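Long-range contacts in BexL (Amycolatopsis orientalis, PDB 4XRW), which probably cyclises and aromatises a nascent polyketide in the BE-7585A type II polyketide synthase pathway, as an aromatase/cyclase built from two helix-grip domains: residues 105-110 with 132-137; 123-128 with 154-159; 179-184 with 323-328; 218-223 with 236-241; 259-264 with 279-284. All coordinates share one frame; numbering follows the deposited sequence.

Contact 1 (105-110 with 132-137)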
# COMPACT_ATOMS: atom_id res chain seq x y z
N PRO A 105 2.12 12.45 23.86
CA PRO A 105 1.56 13.69 24.40
C PRO A 105 0.62 14.45 23.44
O PRO A 105 0.27 15.59 23.75
CB PRO A 105 2.81 14.51 24.69
CG PRO A 105 3.68 14.17 23.53
CD PRO A 105 3.46 12.69 23.27
N VAL A 106 0.21 13.85 22.31
CA VAL A 106 -0.69 14.54 21.40
C VAL A 106 -2.10 14.51 22.00
O VAL A 106 -2.64 13.43 22.26
CB VAL A 106 -0.75 13.90 20.00
CG1 VAL A 106 -1.66 14.69 19.09
CG2 VAL A 106 0.70 13.81 19.38
N ALA A 107 -2.67 15.68 22.18
CA ALA A 107 -4.07 15.83 22.61
C ALA A 107 -5.00 15.83 21.41
O ALA A 107 -6.09 15.25 21.46
CB ALA A 107 -4.25 17.10 23.40
N GLU A 108 -4.59 16.52 20.35
CA GLU A 108 -5.27 16.38 19.08
C GLU A 108 -4.37 16.78 17.90
O GLU A 108 -3.43 17.56 18.02
CB GLU A 108 -6.57 17.17 19.06
CG GLU A 108 -6.45 18.65 19.32
CD GLU A 108 -7.75 19.39 18.97
OE1 GLU A 108 -8.64 19.51 19.86
OE2 GLU A 108 -7.90 19.82 17.80
N MET A 109 -4.68 16.14 16.79
CA MET A 109 -3.96 16.28 15.54
C MET A 109 -4.97 16.33 14.39
O MET A 109 -5.72 15.38 14.15
CB MET A 109 -3.02 15.12 15.35
CG MET A 109 -2.22 15.12 14.06
SD MET A 109 -1.02 16.47 14.06
CE MET A 109 -0.08 16.13 15.52
N SER A 110 -4.96 17.45 13.68
CA SER A 110 -5.77 17.63 12.48
C SER A 110 -4.93 18.29 11.40
O SER A 110 -3.83 18.79 11.66
CB SER A 110 -7.00 18.46 12.77
OG SER A 110 -6.59 19.73 13.21
N ARG A 132 -2.21 20.15 19.38
CA ARG A 132 -1.80 20.56 20.70
C ARG A 132 -1.44 19.37 21.55
O ARG A 132 -1.77 18.22 21.24
CB ARG A 132 -2.88 21.40 21.38
CG ARG A 132 -4.28 20.87 21.34
CD ARG A 132 -5.22 21.81 22.12
NE ARG A 132 -4.80 21.93 23.51
CZ ARG A 132 -5.58 22.30 24.52
NH1 ARG A 132 -6.86 22.59 24.32
NH2 ARG A 132 -5.08 22.38 25.75
N ALA A 133 -0.72 19.67 22.61
CA ALA A 133 -0.20 18.67 23.51
C ALA A 133 -1.17 18.53 24.69
O ALA A 133 -1.91 19.46 25.00
CB ALA A 133 1.21 19.07 23.99
N VAL A 134 -1.14 17.37 25.33
CA VAL A 134 -2.01 17.13 26.47
C VAL A 134 -1.56 18.08 27.59
O VAL A 134 -0.39 18.14 27.93
CB VAL A 134 -1.95 15.66 26.92
CG1 VAL A 134 -2.68 15.48 28.23
CG2 VAL A 134 -2.51 14.74 25.83
N GLY A 135 -2.48 18.87 28.14
CA GLY A 135 -2.10 19.84 29.17
C GLY A 135 -1.16 20.96 28.70
O GLY A 135 -0.48 21.58 29.52
N ASP A 136 -1.17 21.23 27.42
CA ASP A 136 -0.27 22.21 26.76
C ASP A 136 1.16 22.17 27.26
O ASP A 136 1.84 23.16 27.20
CB ASP A 136 -0.79 23.65 26.87
CG ASP A 136 -2.19 23.80 26.36
OD1 ASP A 136 -2.47 23.51 25.18
OD2 ASP A 136 -3.04 24.21 27.14
N ASP A 137 1.59 21.02 27.72
CA ASP A 137 2.97 20.79 28.16
C ASP A 137 4.01 21.23 27.13
O ASP A 137 4.09 20.66 26.04
CB ASP A 137 3.19 19.31 28.44
CG ASP A 137 4.64 19.00 28.78
OD1 ASP A 137 5.22 19.79 29.56
OD2 ASP A 137 5.20 18.01 28.27
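Val106 and Ala133 face each other as an antiparallel, non-hydrogen-bonded pair, their CA atoms 4.7 Å apart, but from there the register slips by one, and Ala107 and Glu108 both come to lie opposite Arg132. The result is a classic beta bulge. Arg132 O takes the amide of Ala107 (Ala107 N to Arg132 O, 2.9 Å) and, more weakly, that of Glu108, with Glu108 N 3.4 Å from Arg132 O. Beyond the bulge Arg132 N donates back to Glu108 O; before it Val134 N binds Pro105 O at 2.8 Å.

Glu108 and Arg132 leave on the same face of the sheet. In both, CG is held between the backbone N and the carbonyl carbon (chi1 58° in Glu108, 48° in Arg132), which brings their CG methylenes together, Glu108 CG to Arg132 CG 3.7 Å. Their charged ends part company, with Glu108 OE1 5.7 Å from Arg132 NH1. The arginine chain bends at chi3, and Arg132 NH2 makes a salt bridge with Asp136 OD1 of its own turn, 2.9 Å away but poorly aligned as a hydrogen bond. Ala107 CB points toward segment 132-137 and rests on Val134 CG2, 3.8 Å off. The side chains of Val106 and Ala133 diverge from each other and touch Ile144 and Leu141 of helix 138-166, whose N-cap is Asp137, bonded through OD2 to Gly140 N. The arrangement is the bulged open end of a beta hairpin, at the point where the last strand of a helix-grip sheet hands over to the long helix it embraces.

Contact 2 (123-128 with 154-159)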
# COMPACT_ATOMS: atom_id res chain seq x y z
N ALA A 123 1.20 21.65 -10.08
CA ALA A 123 0.38 22.08 -8.95
C ALA A 123 1.19 22.28 -7.68
O ALA A 123 2.21 21.64 -7.47
CB ALA A 123 -0.73 21.07 -8.69
N LYS A 124 0.70 23.19 -6.85
CA LYS A 124 1.25 23.42 -5.53
C LYS A 124 0.39 22.69 -4.50
O LYS A 124 -0.82 22.90 -4.44
CB LYS A 124 1.28 24.92 -5.21
CG LYS A 124 1.96 25.25 -3.89
CD LYS A 124 1.81 26.72 -3.56
CE LYS A 124 2.43 27.07 -2.23
NZ LYS A 124 2.26 28.52 -1.89
N VAL A 125 1.03 21.83 -3.72
CA VAL A 125 0.35 21.06 -2.69
C VAL A 125 0.76 21.60 -1.35
O VAL A 125 1.94 21.62 -1.01
CB VAL A 125 0.68 19.58 -2.78
CG1 VAL A 125 -0.03 18.79 -1.65
CG2 VAL A 125 0.27 19.06 -4.15
N ARG A 126 -0.22 22.09 -0.61
CA ARG A 126 -0.03 22.60 0.73
C ARG A 126 -0.58 21.62 1.76
O ARG A 126 -1.71 21.14 1.61
CB ARG A 126 -0.75 23.93 0.87
CG ARG A 126 -0.32 24.95 -0.18
CD ARG A 126 -1.23 26.13 -0.12
NE ARG A 126 -1.33 26.71 1.21
CZ ARG A 126 -2.34 27.48 1.60
NH1 ARG A 126 -3.31 27.76 0.75
NH2 ARG A 126 -2.38 27.95 2.85
N LEU A 127 0.21 21.37 2.80
CA LEU A 127 -0.18 20.45 3.86
C LEU A 127 -0.10 21.20 5.16
O LEU A 127 0.98 21.59 5.61
CB LEU A 127 0.73 19.22 3.85
CG LEU A 127 0.59 18.23 5.00
CD1 LEU A 127 -0.81 17.69 5.10
CD2 LEU A 127 1.63 17.10 4.84
N LEU A 128 -1.26 21.43 5.77
CA LEU A 128 -1.36 22.16 7.02
C LEU A 128 -1.64 21.22 8.17
O LEU A 128 -2.38 20.24 7.99
CB LEU A 128 -2.49 23.16 6.96
CG LEU A 128 -2.30 24.37 6.03
CD1 LEU A 128 -2.23 23.96 4.56
CD2 LEU A 128 -3.46 25.33 6.28
N SER A 154 8.87 14.57 4.76
CA SER A 154 9.13 13.29 4.11
C SER A 154 7.89 12.85 3.32
O SER A 154 8.02 12.30 2.24
CB SER A 154 9.56 12.23 5.13
OG SER A 154 8.58 12.02 6.12
N GLU A 155 6.70 13.10 3.86
CA GLU A 155 5.45 12.77 3.20
C GLU A 155 5.30 13.53 1.90
O GLU A 155 4.92 12.96 0.88
CB GLU A 155 4.26 13.04 4.13
CG GLU A 155 2.92 12.84 3.54
CD GLU A 155 1.82 12.74 4.60
OE1 GLU A 155 1.46 13.77 5.21
OE2 GLU A 155 1.33 11.61 4.81
N LEU A 156 5.57 14.84 1.92
CA LEU A 156 5.42 15.66 0.71
C LEU A 156 6.46 15.28 -0.35
O LEU A 156 6.17 15.26 -1.55
CB LEU A 156 5.53 17.15 1.05
CG LEU A 156 4.31 17.80 1.70
CD1 LEU A 156 4.51 19.29 1.95
CD2 LEU A 156 3.08 17.55 0.84
N ALA A 157 7.68 14.98 0.09
CA ALA A 157 8.72 14.58 -0.86
C ALA A 157 8.35 13.26 -1.54
O ALA A 157 8.51 13.12 -2.75
CB ALA A 157 10.02 14.45 -0.16
N ALA A 158 7.83 12.31 -0.77
CA ALA A 158 7.41 11.03 -1.33
C ALA A 158 6.17 11.23 -2.22
O ALA A 158 6.03 10.59 -3.26
CB ALA A 158 7.13 10.03 -0.21
N LEU A 159 5.27 12.13 -1.84
CA LEU A 159 4.10 12.41 -2.66
C LEU A 159 4.51 12.88 -4.06
O LEU A 159 4.00 12.40 -5.07
CB LEU A 159 3.22 13.46 -2.01
CG LEU A 159 2.03 13.96 -2.82
CD1 LEU A 159 0.92 12.92 -2.83
CD2 LEU A 159 1.52 15.26 -2.28
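Leu156, on the helix, and Leu127 and Val125, on the strand, supply most of the buried surface here. With CG anti to its carbonyl carbon (chi1 -77°), Leu156 points toward the strand, and its CD2 methyl serves both strand residues, lying 4.2 Å from Leu127 CB and also 4.2 Å from Val125 CG1. Leu127 CD2 touches Leu156 CG and also lies 3.4 Å from Glu155 OE1; the leucine and glutamate chains cross there at about a right angle. Val125, two residues back and on the same side of the strand, reaches with CG1 to Leu159 CD2 at 3.9 Å, the two side chains meeting tip to tip one helical turn after Glu155. All of these are van der Waals contacts, and the short segments run nearly antiparallel, their axes 10.2 Å apart at an angle of 155°.

Glu155 carries the polar edge of the patch: its OE2 makes a weak hydrogen bond to a bound MES molecule, probably from the crystallisation liquor, and its chain touches Phe51. Strand 123-133 runs between strands 22-30 and 106-117. Trp113 packs on Val125 and His26 on Leu156, while Arg126 points away from helix 138-166 and forms salt bridges with Glu25 and Glu116 on the adjoining strands.

Contact 3 (179-184 with 323-328)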
# COMPACT_ATOMS: atom_id res chain seq x y z
N VAL A 179 -8.54 -17.80 -10.95
CA VAL A 179 -8.90 -19.21 -11.12
C VAL A 179 -10.21 -19.48 -10.44
O VAL A 179 -10.52 -18.91 -9.39
CB VAL A 179 -7.80 -20.15 -10.59
CG1 VAL A 179 -6.45 -19.77 -11.15
CG2 VAL A 179 -7.74 -20.18 -9.10
N ARG A 180 -11.00 -20.38 -11.02
CA ARG A 180 -12.24 -20.81 -10.40
C ARG A 180 -11.95 -22.06 -9.57
O ARG A 180 -11.27 -22.97 -10.03
CB ARG A 180 -13.31 -21.07 -11.47
CG ARG A 180 -13.45 -19.90 -12.45
CD ARG A 180 -14.59 -18.95 -12.06
NE ARG A 180 -15.87 -19.66 -11.99
CZ ARG A 180 -17.04 -19.14 -12.37
NH1 ARG A 180 -17.11 -17.91 -12.85
NH2 ARG A 180 -18.14 -19.88 -12.26
N ILE A 181 -12.46 -22.04 -8.35
CA ILE A 181 -12.23 -23.11 -7.39
C ILE A 181 -13.57 -23.59 -6.88
O ILE A 181 -14.34 -22.81 -6.33
CB ILE A 181 -11.35 -22.65 -6.23
CG1 ILE A 181 -10.02 -22.12 -6.79
CG2 ILE A 181 -11.17 -23.79 -5.19
CD1 ILE A 181 -9.07 -21.55 -5.75
N ASP A 182 -13.85 -24.88 -7.03
CA ASP A 182 -15.15 -25.36 -6.56
C ASP A 182 -15.06 -25.79 -5.10
O ASP A 182 -15.04 -26.99 -4.77
CB ASP A 182 -15.68 -26.48 -7.46
CG ASP A 182 -17.22 -26.51 -7.51
OD1 ASP A 182 -17.76 -27.13 -8.46
OD2 ASP A 182 -17.88 -25.90 -6.61
N ALA A 183 -15.01 -24.79 -4.22
CA ALA A 183 -14.96 -24.97 -2.77
C ALA A 183 -15.40 -23.65 -2.12
O ALA A 183 -15.42 -22.63 -2.80
CB ALA A 183 -13.55 -25.35 -2.33
N PRO A 184 -15.79 -23.68 -0.84
CA PRO A 184 -16.16 -22.43 -0.15
C PRO A 184 -14.99 -21.46 -0.10
O PRO A 184 -13.83 -21.88 -0.02
CB PRO A 184 -16.56 -22.88 1.25
CG PRO A 184 -16.26 -24.35 1.33
CD PRO A 184 -16.08 -24.87 -0.04
N ASP A 323 -6.04 -26.99 -5.51
CA ASP A 323 -5.82 -28.41 -5.22
C ASP A 323 -6.14 -28.71 -3.75
O ASP A 323 -6.71 -29.73 -3.42
CB ASP A 323 -4.37 -28.80 -5.50
CG ASP A 323 -4.03 -28.96 -6.98
OD1 ASP A 323 -4.93 -28.93 -7.86
OD2 ASP A 323 -2.82 -29.14 -7.27
N HIS A 324 -5.74 -27.80 -2.87
CA HIS A 324 -5.93 -28.00 -1.44
C HIS A 324 -7.40 -27.90 -1.02
O HIS A 324 -7.89 -28.73 -0.26
CB HIS A 324 -5.10 -26.96 -0.67
CG HIS A 324 -5.20 -27.12 0.81
ND1 HIS A 324 -6.09 -26.41 1.58
CD2 HIS A 324 -4.53 -27.93 1.66
CE1 HIS A 324 -5.97 -26.77 2.84
NE2 HIS A 324 -5.04 -27.70 2.91
N ALA A 325 -8.09 -26.88 -1.53
CA ALA A 325 -9.46 -26.60 -1.14
C ALA A 325 -10.40 -27.65 -1.72
O ALA A 325 -11.42 -27.95 -1.11
CB ALA A 325 -9.89 -25.21 -1.61
N GLU A 326 -10.05 -28.19 -2.90
CA GLU A 326 -10.93 -29.19 -3.56
C GLU A 326 -10.67 -30.62 -3.11
O GLU A 326 -11.50 -31.50 -3.36
CB GLU A 326 -10.80 -29.10 -5.08
CG GLU A 326 -11.35 -27.77 -5.66
CD GLU A 326 -11.35 -27.72 -7.19
OE1 GLU A 326 -10.89 -28.70 -7.83
OE2 GLU A 326 -11.82 -26.70 -7.76
N ALA A 327 -9.55 -30.88 -2.43
CA ALA A 327 -9.30 -32.22 -1.89
C ALA A 327 -10.36 -32.56 -0.82
O ALA A 327 -10.64 -31.78 0.08
CB ALA A 327 -7.94 -32.31 -1.33
N ARG A 328 -10.97 -33.73 -0.96
CA ARG A 328 -11.99 -34.22 -0.05
C ARG A 328 -11.84 -35.72 0.07
O ARG A 328 -12.62 -36.47 -0.50
CB ARG A 328 -13.40 -33.90 -0.55
CG ARG A 328 -13.77 -32.43 -0.46
CD ARG A 328 -15.17 -32.17 -1.03
NE ARG A 328 -16.23 -32.75 -0.20
CZ ARG A 328 -16.78 -33.95 -0.39
NH1 ARG A 328 -16.41 -34.73 -1.40
NH2 ARG A 328 -17.73 -34.37 0.44
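Asp182, just past the end of strand 172-181, is held by Glu326 from the last turn of helix 299-326. The glutamate leaves CB with CG anti to its own carbonyl carbon (chi1 -66°), which turns an otherwise extended chain toward the strand end. CG comes first, 3.9 Å from Asp182 O and 4.0 Å from the CG2 methyl of Ile181, whose side chain it crosses at a slant. CD follows, 3.8 Å from Asp182 N. At the tip, OE2 accepts the amide hydrogen, Asp182 N to Glu326 OE2 measuring 2.8 Å. The bond is close to straight at the hydrogen (164°) and reaches the oxygen on its anti side, 22° out of the carboxylate plane. The same OE2 also forms a salt bridge with Lys322, one turn earlier in the helix, whose NZ in addition bonds Arg180 O. One carboxylate oxygen is thereby shared between a backbone amide and a lysine, and the lysine would probably favour its charged form.

In this helix-grip domain the C-terminal helix is packed on the sheet, and here its end is tied to the end of the first strand. The strand finishes in an inverse gamma turn centred on Asp182, with a weak bond from Ala183 N to Ile181 O. Beside this bond is a small apolar patch: Ala325 CB touches Ala183 CB at 3.7 Å and Ile181 CG2 at 4.1 Å. Val188 of helix 185-193 packs on both Ile181 and Ala325, and Pro184 is the N-cap residue of that helix.

Contact 4 (218-223 with 236-241)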
# COMPACT_ATOMS: atom_id res chain seq x y z
N GLN A 218 -0.45 -8.76 9.29
CA GLN A 218 0.66 -9.70 9.20
C GLN A 218 1.92 -9.04 8.64
O GLN A 218 1.81 -8.20 7.72
CB GLN A 218 0.28 -10.87 8.30
CG GLN A 218 -0.88 -11.71 8.75
CD GLN A 218 -1.21 -12.80 7.76
OE1 GLN A 218 -0.99 -12.65 6.56
NE2 GLN A 218 -1.70 -13.92 8.25
N VAL A 219 3.09 -9.42 9.18
CA VAL A 219 4.36 -9.11 8.58
C VAL A 219 4.89 -10.44 8.08
O VAL A 219 5.20 -11.34 8.86
CB VAL A 219 5.33 -8.42 9.55
CG1 VAL A 219 6.65 -8.15 8.85
CG2 VAL A 219 4.70 -7.13 10.06
N LEU A 220 4.91 -10.59 6.77
CA LEU A 220 5.26 -11.88 6.15
C LEU A 220 6.63 -11.76 5.57
O LEU A 220 6.86 -11.00 4.64
CB LEU A 220 4.22 -12.25 5.10
CG LEU A 220 4.51 -13.49 4.27
CD1 LEU A 220 4.70 -14.71 5.18
CD2 LEU A 220 3.33 -13.67 3.30
N ARG A 221 7.58 -12.47 6.16
CA ARG A 221 8.89 -12.61 5.61
C ARG A 221 9.05 -14.02 5.11
O ARG A 221 8.71 -14.97 5.82
CB ARG A 221 9.96 -12.28 6.63
CG ARG A 221 9.89 -10.85 7.07
CD ARG A 221 10.93 -10.59 8.18
NE ARG A 221 12.31 -10.71 7.69
CZ ARG A 221 13.03 -9.68 7.20
NH1 ARG A 221 12.52 -8.47 7.12
NH2 ARG A 221 14.27 -9.89 6.80
N MET A 222 9.52 -14.14 3.88
CA MET A 222 9.70 -15.49 3.35
C MET A 222 10.88 -15.63 2.44
O MET A 222 11.32 -14.67 1.83
CB MET A 222 8.44 -15.96 2.65
CG MET A 222 7.93 -15.12 1.58
SD MET A 222 6.29 -15.76 1.12
CE MET A 222 6.61 -16.33 -0.54
N ASP A 223 11.43 -16.84 2.45
CA ASP A 223 12.53 -17.27 1.62
C ASP A 223 12.02 -18.03 0.43
O ASP A 223 11.25 -19.00 0.58
CB ASP A 223 13.47 -18.16 2.41
CG ASP A 223 14.36 -17.41 3.35
OD1 ASP A 223 14.21 -16.17 3.52
OD2 ASP A 223 15.21 -18.08 3.95
N SER A 236 6.59 -8.51 3.18
CA SER A 236 5.41 -7.72 2.89
C SER A 236 4.55 -7.57 4.13
O SER A 236 4.64 -8.37 5.07
CB SER A 236 4.60 -8.36 1.77
OG SER A 236 4.18 -9.65 2.22
N VAL A 237 3.71 -6.54 4.14
CA VAL A 237 2.73 -6.36 5.20
C VAL A 237 1.36 -6.62 4.59
O VAL A 237 1.07 -6.11 3.50
CB VAL A 237 2.83 -4.95 5.82
CG1 VAL A 237 1.66 -4.70 6.75
CG2 VAL A 237 4.17 -4.79 6.53
N ARG A 238 0.57 -7.47 5.22
CA ARG A 238 -0.74 -7.86 4.71
C ARG A 238 -1.85 -7.51 5.70
O ARG A 238 -1.68 -7.60 6.92
CB ARG A 238 -0.77 -9.39 4.41
CG ARG A 238 0.47 -9.88 3.74
CD ARG A 238 0.24 -11.19 2.95
NE ARG A 238 -0.27 -12.23 3.83
CZ ARG A 238 -0.63 -13.45 3.44
NH1 ARG A 238 -0.56 -13.78 2.17
NH2 ARG A 238 -1.07 -14.33 4.32
N VAL A 239 -2.97 -7.12 5.14
CA VAL A 239 -4.18 -6.89 5.87
C VAL A 239 -5.24 -7.90 5.40
O VAL A 239 -5.62 -7.93 4.22
CB VAL A 239 -4.70 -5.46 5.65
CG1 VAL A 239 -5.84 -5.21 6.58
CG2 VAL A 239 -3.57 -4.40 5.88
N CYS A 240 -5.74 -8.67 6.36
CA CYS A 240 -6.60 -9.83 6.08
C CYS A 240 -8.05 -9.59 6.57
O CYS A 240 -8.29 -9.22 7.71
CB CYS A 240 -5.98 -11.05 6.76
SG CYS A 240 -4.22 -11.25 6.32
N PHE A 241 -8.99 -9.84 5.68
CA PHE A 241 -10.43 -9.65 5.91
C PHE A 241 -11.13 -11.00 5.65
O PHE A 241 -11.37 -11.34 4.51
CB PHE A 241 -10.98 -8.59 4.99
CG PHE A 241 -10.34 -7.22 5.17
CD1 PHE A 241 -10.86 -6.33 6.10
CD2 PHE A 241 -9.25 -6.85 4.44
CE1 PHE A 241 -10.29 -5.07 6.28
CE2 PHE A 241 -8.66 -5.58 4.62
CZ PHE A 241 -9.19 -4.70 5.54
O HOH W 1 6.71 -11.33 1.52
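Gln218 and Arg238, opposite each other in a hydrogen-bonded antiparallel pair, lock their side chains on the same face of the sheet. Gln218 is extended, its CG anti to the carbonyl carbon (chi1 -62°), whereas Arg238 bends at chi3 (-58°), and this brings its guanidinium edge to edge with the glutamine amide, the two planes only 3° apart. Gln218 OE1 accepts twice: from Arg238 NE at 2.9 Å, nearly along the C=O axis, and from Arg238 NH2 at 2.8 Å, in plane on a lone pair. Leu220 CD2 lies over one face of the guanidinium, toward its rim, 3.9 Å from Arg238 NE, and Cys240 SG comes within 3.5 Å of Gln218 OE1. Second partners hold the flat groups in place: Gln218 NE2 binds Glu212 and Asp193 O, and Arg238 NH2 binds Val192 O.

Further along, water 1 links Leu220 O to Ser236 OG (3.1 Å from each). On the other face Val219 and Val237 meet through their CG2 methyls. Strand 217-225 lies between 231-241 and the outermost strand 205-212, and 245-250 flanks 231-241 on its other side; Trp198 of helix 198-201 packs on Leu220 and Arg238, and Ile246 on Arg238 and Cys240.

Contact 5 (259-264 with 279-284)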
# COMPACT_ATOMS: atom_id res chain seq x y z
N LEU A 259 7.53 0.30 -6.36
CA LEU A 259 6.35 -0.06 -5.60
C LEU A 259 5.84 -1.40 -6.06
O LEU A 259 5.88 -1.72 -7.24
CB LEU A 259 5.24 1.00 -5.77
CG LEU A 259 3.88 0.61 -5.15
CD1 LEU A 259 3.45 1.62 -4.12
CD2 LEU A 259 2.82 0.39 -6.20
N HIS A 260 5.34 -2.19 -5.12
CA HIS A 260 4.63 -3.40 -5.46
C HIS A 260 3.56 -3.64 -4.40
O HIS A 260 3.89 -3.92 -3.24
CB HIS A 260 5.57 -4.61 -5.54
CG HIS A 260 4.84 -5.90 -5.72
ND1 HIS A 260 5.28 -7.09 -5.18
CD2 HIS A 260 3.69 -6.18 -6.36
CE1 HIS A 260 4.42 -8.04 -5.47
NE2 HIS A 260 3.45 -7.52 -6.19
N THR A 261 2.32 -3.53 -4.80
CA THR A 261 1.19 -3.82 -3.95
C THR A 261 0.39 -4.92 -4.64
O THR A 261 0.54 -5.17 -5.85
CB THR A 261 0.30 -2.58 -3.74
OG1 THR A 261 -0.22 -2.16 -4.99
CG2 THR A 261 1.06 -1.44 -3.11
N GLY A 262 -0.45 -5.58 -3.87
CA GLY A 262 -1.29 -6.63 -4.41
C GLY A 262 -2.52 -6.87 -3.57
O GLY A 262 -2.68 -6.33 -2.46
N ARG A 263 -3.42 -7.68 -4.11
CA ARG A 263 -4.67 -7.96 -3.48
C ARG A 263 -5.12 -9.38 -3.90
O ARG A 263 -5.11 -9.70 -5.10
CB ARG A 263 -5.69 -6.91 -3.88
CG ARG A 263 -7.11 -7.18 -3.49
CD ARG A 263 -7.96 -6.00 -3.95
NE ARG A 263 -9.31 -6.01 -3.42
CZ ARG A 263 -9.93 -4.96 -2.88
NH1 ARG A 263 -9.32 -3.77 -2.78
NH2 ARG A 263 -11.18 -5.09 -2.44
N TRP A 264 -5.46 -10.20 -2.92
CA TRP A 264 -6.14 -11.48 -3.15
C TRP A 264 -7.62 -11.25 -2.88
O TRP A 264 -7.97 -10.68 -1.84
CB TRP A 264 -5.63 -12.58 -2.22
CG TRP A 264 -4.16 -12.88 -2.28
CD1 TRP A 264 -3.16 -12.28 -1.55
CD2 TRP A 264 -3.52 -13.86 -3.09
NE1 TRP A 264 -1.95 -12.81 -1.88
CE2 TRP A 264 -2.14 -13.79 -2.82
CE3 TRP A 264 -3.97 -14.77 -4.05
CZ2 TRP A 264 -1.21 -14.61 -3.46
CZ3 TRP A 264 -3.04 -15.60 -4.67
CH2 TRP A 264 -1.69 -15.50 -4.39
N GLU A 279 -4.25 -9.89 -7.73
CA GLU A 279 -3.97 -8.65 -8.45
C GLU A 279 -2.61 -8.11 -8.04
O GLU A 279 -2.21 -8.26 -6.89
CB GLU A 279 -5.06 -7.62 -8.16
CG GLU A 279 -4.87 -6.29 -8.91
CD GLU A 279 -3.96 -5.27 -8.20
OE1 GLU A 279 -3.42 -5.51 -7.08
OE2 GLU A 279 -3.79 -4.18 -8.79
N HIS A 280 -1.92 -7.50 -8.97
CA HIS A 280 -0.69 -6.83 -8.68
C HIS A 280 -0.66 -5.45 -9.30
O HIS A 280 -1.05 -5.29 -10.39
CB HIS A 280 0.51 -7.57 -9.22
CG HIS A 280 0.65 -8.97 -8.70
ND1 HIS A 280 1.52 -9.30 -7.70
CD2 HIS A 280 0.10 -10.12 -9.12
CE1 HIS A 280 1.44 -10.59 -7.48
NE2 HIS A 280 0.59 -11.11 -8.33
N THR A 281 -0.16 -4.49 -8.55
CA THR A 281 0.18 -3.17 -9.07
C THR A 281 1.68 -2.91 -8.87
O THR A 281 2.25 -3.07 -7.74
CB THR A 281 -0.66 -2.05 -8.41
OG1 THR A 281 -2.04 -2.15 -8.81
CG2 THR A 281 -0.13 -0.67 -8.82
N VAL A 282 2.34 -2.52 -9.96
CA VAL A 282 3.76 -2.28 -9.93
C VAL A 282 4.10 -0.90 -10.48
O VAL A 282 3.49 -0.47 -11.45
CB VAL A 282 4.55 -3.33 -10.75
CG1 VAL A 282 6.04 -3.04 -10.72
CG2 VAL A 282 4.30 -4.73 -10.21
N VAL A 283 5.05 -0.23 -9.84
CA VAL A 283 5.74 0.92 -10.43
C VAL A 283 7.19 0.55 -10.65
O VAL A 283 7.89 0.11 -9.73
CB VAL A 283 5.65 2.18 -9.53
CG1 VAL A 283 6.38 3.36 -10.19
CG2 VAL A 283 4.22 2.54 -9.23
N LEU A 284 7.67 0.73 -11.88
CA LEU A 284 9.06 0.40 -12.19
C LEU A 284 10.07 1.45 -11.75
O LEU A 284 9.76 2.63 -11.63
CB LEU A 284 9.22 0.16 -13.69
CG LEU A 284 8.50 -1.04 -14.25
CD1 LEU A 284 8.61 -1.04 -15.77
CD2 LEU A 284 9.11 -2.29 -13.68
O HOH W 2 -2.73 -3.42 -5.76
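Glu279 OE1 receives a hydrogen bond from water 2 at 2.6 Å, and the same water bonds Thr261 OG1 at 2.9 Å, bridging the two strands. The glutamate is bent at chi2 (-86°), which turns its carboxylate along its own strand toward Thr281; there Thr281 OG1 donates to the syn lone pair of Glu279 OE2 over 2.7 Å, and Ser174 of strand 172-181 bonds this oxygen too. Both carboxylate oxygens are thus engaged. Thr261 and Thr281 lie side by side, pointing the same way, with Thr261 OG1 3.4 Å from Thr281 CB. Beyond them Leu259 CB packs on Val283 CG2.

On the other face of the sheet, that of His260 and His280, two imidazoles meet rim to rim, their planes 17° apart. His260 NE2 and His280 ND1 share a hydrogen bond of 3.0 Å, each lying at the edge of the other ring, near its plane. His260 ND1 bonds Gln250 OE1 and His280 NE2 bonds Ser314, so a polar chain spans strand 245-250, this hairpin and helix 299-326. Opposite His280, Gly262 lets the backbones close in, its CA 3.1 Å from Glu279 O. Regular antiparallel backbone bonding, weak at Leu259 N, joins the strands into the last hairpin of the helix-grip sheet, next to its first strand 172-181, and the histidine face looks toward the long C-terminal helix.

From the N terminus, contacts 1 and 2 come first and cross along the chain. Contact 1 closes the hairpin of strands 106-117 and 123-133 at its open end; contact 2 starts within that hairpin and ends on helix 138-166, packing the helix on the same sheet. After the helix the chain enters the second domain, where contact 3 closes a long loop by tying the first strand to the final helix. Contacts 4 and 5 both fall within that loop, one after the other, each closing a hairpin of the second sheet; their centres are about 14 Å apart. Contacts 1 and 3, centres about 52 Å apart, lie on opposite sides of the chain's centre.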